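Local atomic coordinates of ORF48 (Lactococcus phage TP901-1, PDB entry 3U6X), a protein that is part of the upper baseplate protein of the phage and probably holds another baseplate protein in the host-adhesion device. Residues Val16-Thr27 / Ile82-Met92. Residues are numbered along the deposited sequence; the frame is centred on the assembly and turned at random.
Sequences VKVTSYKNAIGT and IKETQVLCFKM
The ring of Y21 lies against V87 and C89 of the neighbouring strand. Strands 16-22 and 86-92 pair antiparallel in the sheet of an immunoglobulin-like domain. The hydrogen-bonded pairs are K17-K91, T19-C89 and Y21-V87. Each is closed by two backbone bonds; C89 N to T19 O measures 2.8 Å, with an N-H...O angle of 174°. The side chains of Y21, V87, T19 and C89 share one face of the sheet. Y21 CG sits between its backbone N and carbonyl carbon (chi1 49°), which carries the ring over toward strand 86-92. Its CE1 comes 3.5 Å from C89 CB, while CE2 lies 3.7 Å from V87 CB. The ring meets both carbons obliquely. T19 OG1 lies in the ring plane, at its edge. Y21 OH is hydrogen-bonded to the backbone of a chain of another protein, so this face also takes part in assembly.

V18, L88 and F90 lie on the other face. V18 CG2 reaches F90 CD1 at 3.5 Å, and V18 CG1 stands over one face of the ring, offset toward its rim. F90 is also stacked on F4. Further along this face, Q86 bends at chi2 (62°), bringing NE2 to S20 OG in a weak bond of 2.7 Å.

Beyond K22 the chain leaves the strand and curls back. N23 N still bonds T85 O, in the type II' turn K83-Q86 that joins strands 78-83 and 86-92. T27 returns to this hairpin, its CG2 lying 3.9 Å from both I82 CG2 and V87 CG2. T27 OG1 and T27 N both donate to A24 O, from the same face of its carbonyl plane, two bonds that close the turn A24-T27. Farther along the ladder, between K17 and T19, a water bridges the strands: it donates to K17 O and C89 O, and lies 2.8 Å from T19 OG1.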
loop_
_atom_site.group_PDB
_atom_site.type_symbol
_atom_site.label_atom_id
_atom_site.label_comp_id
_atom_site.label_asym_id
_atom_site.label_seq_id
_atom_site.Cartn_x
_atom_site.Cartn_y
_atom_site.Cartn_z
ATOM N N VAL V 16 36.748 -5.550 32.245
ATOM C CA VAL V 16 37.272 -4.297 32.776
ATOM C C VAL V 16 38.602 -4.038 32.076
ATOM O O VAL V 16 39.435 -4.943 31.936
ATOM C CB VAL V 16 37.415 -4.312 34.333
ATOM C CG1 VAL V 16 38.005 -3.005 34.861
ATOM C CG2 VAL V 16 36.076 -4.584 35.007
ATOM N N LYS V 17 38.764 -2.796 31.595
ATOM C CA LYS V 17 39.976 -2.334 30.945
ATOM C C LYS V 17 40.471 -1.093 31.678
ATOM O O LYS V 17 39.692 -0.160 31.950
ATOM C CB LYS V 17 39.738 -2.085 29.457
ATOM C CG LYS V 17 39.849 -3.339 28.615
ATOM C CD LYS V 17 39.107 -3.148 27.291
ATOM C CE LYS V 17 39.257 -4.333 26.370
ATOM N NZ LYS V 17 38.405 -4.180 25.164
ATOM N N VAL V 18 41.757 -1.135 32.090
ATOM C CA VAL V 18 42.379 -0.076 32.882
ATOM C C VAL V 18 43.434 0.633 32.054
ATOM O O VAL V 18 44.198 -0.036 31.352
ATOM C CB VAL V 18 42.937 -0.599 34.236
ATOM C CG1 VAL V 18 43.480 0.539 35.094
ATOM C CG2 VAL V 18 41.875 -1.366 35.007
ATOM N N THR V 19 43.443 1.989 32.127
ATOM C CA THR V 19 44.378 2.893 31.456
ATOM C C THR V 19 44.986 3.914 32.444
ATOM O O THR V 19 44.352 4.309 33.430
ATOM C CB THR V 19 43.761 3.554 30.222
ATOM O OG1 THR V 19 42.530 4.192 30.557
ATOM C CG2 THR V 19 43.580 2.608 29.071
ATOM N N SER V 20 46.221 4.338 32.154
ATOM C CA SER V 20 46.997 5.293 32.943
ATOM C C SER V 20 47.420 6.444 32.042
ATOM O O SER V 20 47.965 6.218 30.956
ATOM C CB SER V 20 48.233 4.610 33.520
ATOM O OG SER V 20 48.972 5.487 34.349
ATOM N N TYR V 21 47.146 7.670 32.475
ATOM C CA TYR V 21 47.488 8.880 31.728
ATOM C C TYR V 21 47.601 10.105 32.643
ATOM O O TYR V 21 47.018 10.146 33.734
ATOM C CB TYR V 21 46.514 9.145 30.552
ATOM C CG TYR V 21 45.052 9.078 30.931
ATOM C CD1 TYR V 21 44.350 7.875 30.867
ATOM C CD2 TYR V 21 44.372 10.212 31.369
ATOM C CE1 TYR V 21 43.026 7.793 31.277
ATOM C CE2 TYR V 21 43.038 10.146 31.757
ATOM C CZ TYR V 21 42.374 8.930 31.724
ATOM O OH TYR V 21 41.057 8.863 32.099
ATOM N N LYS V 22 48.366 11.097 32.168
ATOM C CA LYS V 22 48.701 12.346 32.822
ATOM C C LYS V 22 48.140 13.534 32.011
ATOM O O LYS V 22 48.039 13.469 30.776
ATOM C CB LYS V 22 50.244 12.433 32.877
ATOM C CG LYS V 22 50.827 13.486 33.813
ATOM C CD LYS V 22 52.353 13.431 33.890
ATOM C CE LYS V 22 52.859 12.426 34.910
ATOM N NZ LYS V 22 54.164 12.837 35.506
ATOM N N ASN V 23 47.844 14.645 32.705
ATOM C CA ASN V 23 47.395 15.903 32.104
ATOM C C ASN V 23 46.075 15.883 31.337
ATOM O O ASN V 23 45.863 16.716 30.452
ATOM C CB ASN V 23 48.535 16.610 31.329
ATOM C CG ASN V 23 49.541 17.268 32.240
ATOM O OD1 ASN V 23 49.185 17.926 33.236
ATOM N ND2 ASN V 23 50.817 17.135 31.892
ATOM N N ALA V 24 45.153 14.993 31.710
ATOM C CA ALA V 24 43.849 14.947 31.061
ATOM C C ALA V 24 43.096 16.240 31.412
ATOM O O ALA V 24 43.449 16.923 32.365
ATOM C CB ALA V 24 43.080 13.728 31.549
ATOM N N ILE V 25 42.096 16.584 30.629
ATOM C CA ILE V 25 41.254 17.758 30.804
ATOM C C ILE V 25 40.866 17.972 32.285
ATOM O O ILE V 25 40.386 17.038 32.930
ATOM C CB ILE V 25 40.076 17.606 29.769
ATOM C CG1 ILE V 25 40.153 18.631 28.658
ATOM C CG2 ILE V 25 38.646 17.451 30.311
ATOM C CD1 ILE V 25 41.139 18.280 27.605
ATOM N N GLY V 26 41.211 19.140 32.825
ATOM C CA GLY V 26 40.900 19.520 34.198
ATOM C C GLY V 26 41.800 18.959 35.281
ATOM O O GLY V 26 41.493 19.134 36.465
ATOM N N THR V 27 42.917 18.286 34.905
ATOM C CA THR V 27 43.860 17.736 35.889
ATOM C C THR V 27 45.178 18.494 35.851
ATOM O O THR V 27 46.006 18.329 36.746
ATOM C CB THR V 27 44.043 16.218 35.750
ATOM O OG1 THR V 27 44.677 15.936 34.509
ATOM C CG2 THR V 27 42.743 15.450 35.882
ATOM N N ILE V 82 41.964 9.976 40.640
ATOM C CA ILE V 82 42.752 11.170 40.292
ATOM C C ILE V 82 43.639 11.625 41.466
ATOM O O ILE V 82 43.137 11.854 42.565
ATOM C CB ILE V 82 41.866 12.329 39.760
ATOM C CG1 ILE V 82 40.859 11.834 38.710
ATOM C CG2 ILE V 82 42.717 13.477 39.209
ATOM C CD1 ILE V 82 39.751 12.824 38.272
ATOM N N LYS V 83 44.959 11.721 41.222
ATOM C CA LYS V 83 45.956 12.224 42.156
ATOM C C LYS V 83 46.710 13.294 41.376
ATOM O O LYS V 83 47.628 12.979 40.619
ATOM C CB LYS V 83 46.884 11.106 42.681
ATOM C CG LYS V 83 47.800 11.547 43.826
ATOM C CD LYS V 83 48.663 10.407 44.352
ATOM C CE LYS V 83 50.052 10.866 44.751
ATOM N NZ LYS V 83 50.895 11.243 43.576
ATOM N N GLU V 84 46.255 14.552 41.514
ATOM C CA GLU V 84 46.786 15.753 40.862
ATOM C C GLU V 84 46.640 15.643 39.333
ATOM O O GLU V 84 45.516 15.652 38.850
ATOM C CB GLU V 84 48.232 16.106 41.314
ATOM C CG GLU V 84 48.504 16.152 42.816
ATOM C CD GLU V 84 49.950 15.925 43.246
ATOM O OE1 GLU V 84 50.674 15.124 42.603
ATOM O OE2 GLU V 84 50.345 16.526 44.271
ATOM N N THR V 85 47.750 15.506 38.584
ATOM C CA THR V 85 47.764 15.377 37.123
ATOM C C THR V 85 47.620 13.929 36.651
ATOM O O THR V 85 47.401 13.702 35.465
ATOM C CB THR V 85 49.062 15.987 36.539
ATOM O OG1 THR V 85 50.215 15.198 36.875
ATOM C CG2 THR V 85 49.269 17.426 36.941
ATOM N N GLN V 86 47.785 12.961 37.554
ATOM C CA GLN V 86 47.759 11.528 37.246
ATOM C C GLN V 86 46.376 10.905 37.424
ATOM O O GLN V 86 45.728 11.093 38.455
ATOM C CB GLN V 86 48.844 10.791 38.065
ATOM C CG GLN V 86 49.025 9.299 37.760
ATOM C CD GLN V 86 49.464 8.930 36.362
ATOM O OE1 GLN V 86 50.215 9.668 35.688
ATOM N NE2 GLN V 86 49.024 7.726 35.937
ATOM N N VAL V 87 45.930 10.164 36.390
ATOM C CA VAL V 87 44.639 9.477 36.371
ATOM C C VAL V 87 44.834 7.982 36.094
ATOM O O VAL V 87 45.657 7.606 35.264
ATOM C CB VAL V 87 43.626 10.116 35.364
ATOM C CG1 VAL V 87 42.289 9.375 35.368
ATOM C CG2 VAL V 87 43.402 11.604 35.633
ATOM N N LEU V 88 44.090 7.147 36.836
ATOM C CA LEU V 88 43.942 5.701 36.681
ATOM C C LEU V 88 42.437 5.495 36.308
ATOM O O LEU V 88 41.534 5.793 37.098
ATOM C CB LEU V 88 44.341 4.941 37.958
ATOM C CG LEU V 88 44.499 3.414 37.822
ATOM C CD1 LEU V 88 45.686 3.040 36.899
ATOM C CD2 LEU V 88 44.681 2.771 39.188
ATOM N N CYS V 89 42.192 5.108 35.052
ATOM C CA CYS V 89 40.859 4.979 34.464
ATOM C C CYS V 89 40.389 3.535 34.370
ATOM O O CYS V 89 41.085 2.692 33.801
ATOM C CB CYS V 89 40.853 5.671 33.102
ATOM S SG CYS V 89 39.301 5.551 32.184
ATOM N N PHE V 90 39.181 3.265 34.897
ATOM C CA PHE V 90 38.563 1.941 34.875
ATOM C C PHE V 90 37.350 1.998 33.968
ATOM O O PHE V 90 36.436 2.772 34.236
ATOM C CB PHE V 90 38.160 1.482 36.295
ATOM C CG PHE V 90 39.305 1.296 37.271
ATOM C CD1 PHE V 90 39.830 0.033 37.521
ATOM C CD2 PHE V 90 39.835 2.383 37.963
ATOM C CE1 PHE V 90 40.880 -0.137 38.422
ATOM C CE2 PHE V 90 40.885 2.216 38.874
ATOM C CZ PHE V 90 41.400 0.953 39.103
ATOM N N LYS V 91 37.362 1.229 32.865
ATOM C CA LYS V 91 36.241 1.204 31.920
ATOM C C LYS V 91 35.614 -0.167 31.933
ATOM O O LYS V 91 36.285 -1.153 31.642
ATOM C CB LYS V 91 36.668 1.597 30.484
ATOM C CG LYS V 91 36.958 3.091 30.240
ATOM C CD LYS V 91 35.709 3.946 30.231
ATOM C CE LYS V 91 35.712 5.144 29.313
ATOM N NZ LYS V 91 36.761 6.136 29.631
ATOM N N MET V 92 34.349 -0.241 32.330
ATOM C CA MET V 92 33.613 -1.494 32.363
ATOM C C MET V 92 32.776 -1.651 31.089
ATOM O O MET V 92 32.172 -0.698 30.593
ATOM C CB MET V 92 32.723 -1.548 33.604
ATOM C CG MET V 92 32.003 -2.869 33.778
ATOM S SD MET V 92 31.949 -3.386 35.493
ATOM C CE MET V 92 30.818 -2.321 36.048
HETATM O O HOH W 1 40.364 2.521 30.863
#